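Neural cell adhesion molecule 1, 140 kDa isoform (Homo sapiens, PDB 2E3V) probably mediates cell-cell adhesion at the neural cell surface as a membrane glycoprotein, of which this is the first fibronectin type III domain. Local coordinates at residues L39-E44 / L84-G89. Residues are numbered along the deposited sequence; the frame is centred on the assembly and turned at random.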
loop_
_atom_site.group_PDB
_atom_site.type_symbol
_atom_site.label_atom_id
_atom_site.label_comp_id
_atom_site.label_asym_id
_atom_site.label_seq_id
_atom_site.Cartn_x
_atom_site.Cartn_y
_atom_site.Cartn_z
ATOM N N LEU A 39 8.061 -1.051 -12.521
ATOM C CA LEU A 39 7.113 -1.918 -13.215
ATOM C C LEU A 39 5.866 -2.197 -12.392
ATOM O O LEU A 39 4.752 -2.126 -12.903
ATOM C CB LEU A 39 7.787 -3.233 -13.626
ATOM C CG LEU A 39 9.030 -3.099 -14.519
ATOM C CD1 LEU A 39 9.585 -4.481 -14.819
ATOM C CD2 LEU A 39 8.730 -2.351 -15.812
ATOM N N LYS A 40 6.063 -2.500 -11.112
ATOM C CA LYS A 40 4.975 -2.853 -10.223
ATOM C C LYS A 40 5.246 -2.362 -8.809
ATOM O O LYS A 40 6.368 -1.973 -8.485
ATOM C CB LYS A 40 4.830 -4.382 -10.158
ATOM C CG LYS A 40 4.711 -5.106 -11.499
ATOM C CD LYS A 40 3.380 -4.842 -12.173
ATOM C CE LYS A 40 3.329 -5.524 -13.532
ATOM N NZ LYS A 40 2.002 -5.332 -14.175
ATOM N N TYR A 41 4.209 -2.406 -7.975
ATOM C CA TYR A 41 4.342 -2.161 -6.541
ATOM C C TYR A 41 3.760 -3.359 -5.824
ATOM O O TYR A 41 2.836 -4.002 -6.326
ATOM C CB TYR A 41 3.589 -0.904 -6.090
ATOM C CG TYR A 41 4.165 0.365 -6.648
ATOM C CD1 TYR A 41 5.242 0.993 -6.020
ATOM C CD2 TYR A 41 3.643 0.936 -7.800
ATOM C CE1 TYR A 41 5.786 2.162 -6.536
ATOM C CE2 TYR A 41 4.179 2.102 -8.325
ATOM C CZ TYR A 41 5.248 2.704 -7.685
ATOM O OH TYR A 41 5.780 3.853 -8.192
ATOM N N LYS A 42 4.322 -3.662 -4.664
ATOM C CA LYS A 42 3.800 -4.715 -3.815
ATOM C C LYS A 42 3.485 -4.087 -2.470
ATOM O O LYS A 42 4.358 -3.483 -1.829
ATOM C CB LYS A 42 4.798 -5.861 -3.667
ATOM C CG LYS A 42 4.223 -7.066 -2.900
ATOM C CD LYS A 42 5.206 -8.213 -2.838
ATOM C CE LYS A 42 4.555 -9.431 -2.216
ATOM N NZ LYS A 42 5.458 -10.630 -2.130
ATOM N N ALA A 43 2.222 -4.185 -2.079
ATOM C CA ALA A 43 1.768 -3.712 -0.786
ATOM C C ALA A 43 1.654 -4.892 0.167
ATOM O O ALA A 43 1.316 -6.008 -0.245
ATOM C CB ALA A 43 0.429 -3.033 -0.917
ATOM N N GLU A 44 1.953 -4.645 1.437
ATOM C CA GLU A 44 1.764 -5.645 2.487
ATOM C C GLU A 44 1.040 -4.967 3.635
ATOM O O GLU A 44 1.292 -3.805 3.924
ATOM C CB GLU A 44 3.102 -6.210 2.968
ATOM C CG GLU A 44 3.835 -7.036 1.917
ATOM C CD GLU A 44 5.170 -7.570 2.407
ATOM O OE1 GLU A 44 5.455 -8.760 2.176
ATOM O OE2 GLU A 44 5.941 -6.806 3.024
ATOM N N LEU A 84 4.956 -0.781 1.619
ATOM C CA LEU A 84 5.005 -0.878 0.168
ATOM C C LEU A 84 6.415 -1.048 -0.342
ATOM O O LEU A 84 7.349 -0.510 0.229
ATOM C CB LEU A 84 4.470 0.424 -0.433
ATOM C CG LEU A 84 3.051 0.683 -0.899
ATOM C CD1 LEU A 84 1.967 -0.020 -0.095
ATOM C CD2 LEU A 84 2.860 2.178 -0.874
ATOM N N ALA A 85 6.560 -1.804 -1.423
ATOM C CA ALA A 85 7.829 -1.921 -2.118
ATOM C C ALA A 85 7.585 -1.727 -3.612
ATOM O O ALA A 85 6.494 -2.008 -4.119
ATOM C CB ALA A 85 8.473 -3.258 -1.853
ATOM N N ALA A 86 8.610 -1.243 -4.303
ATOM C CA ALA A 86 8.567 -1.047 -5.744
ATOM C C ALA A 86 9.437 -2.089 -6.434
ATOM O O ALA A 86 10.458 -2.516 -5.893
ATOM C CB ALA A 86 9.041 0.364 -6.104
ATOM N N LEU A 87 9.021 -2.486 -7.631
ATOM C CA LEU A 87 9.740 -3.452 -8.443
ATOM C C LEU A 87 10.081 -2.833 -9.789
ATOM O O LEU A 87 9.226 -2.230 -10.428
ATOM C CB LEU A 87 8.870 -4.701 -8.686
ATOM C CG LEU A 87 9.260 -5.670 -9.818
ATOM C CD1 LEU A 87 10.427 -6.553 -9.421
ATOM C CD2 LEU A 87 8.086 -6.554 -10.223
ATOM N N ASN A 88 11.330 -2.987 -10.212
ATOM C CA ASN A 88 11.718 -2.614 -11.566
ATOM C C ASN A 88 12.377 -3.812 -12.241
ATOM O O ASN A 88 12.285 -4.935 -11.733
ATOM C CB ASN A 88 12.598 -1.350 -11.586
ATOM C CG ASN A 88 13.917 -1.523 -10.849
ATOM O OD1 ASN A 88 14.295 -2.629 -10.456
ATOM N ND2 ASN A 88 14.627 -0.417 -10.658
ATOM N N GLY A 89 13.030 -3.580 -13.377
ATOM C CA GLY A 89 13.718 -4.645 -14.112
ATOM C C GLY A 89 14.828 -5.330 -13.330
ATOM O O GLY A 89 15.132 -6.501 -13.573
#
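The Y41 ring presents an edge, near its plane, to the carbonyl oxygen of A85, while the methyl of A86 meets it obliquely, with Y41 CE1 3.7 Å from A86 CB. CG of Y41 stands anti to its own carbonyl carbon (chi1 -66°), which sets CG beside the backbone N, with the CD1-CE1 side of the ring next to A86. Outside the pair the ring meets that of F27, on the opposing sheet, with planes about 55° apart. On the same face, L84 CD1 presses on A43 CB at 3.5 Å, a tight apolar contact. On the reverse face K40 and L87 run alongside each other, CG of K40 lying 3.9 Å from CD2 of L87, before the lysine chain bends at chi2 (-71°) toward a salt bridge with D59. The antiparallel backbones are joined by reciprocal hydrogen bonds between K42 and A85. At the other end L87 O receives two N-H groups, a short one from L39 N (2.7 Å) in the carbonyl plane and a longer one from K40 N (3.2 Å) tilted out of it. This is a classic beta bulge in the four-stranded sheet of the fibronectin type III sandwich. Apolar groups thus line the core-facing side, whereas the lysine side mixes aliphatic contact with charge.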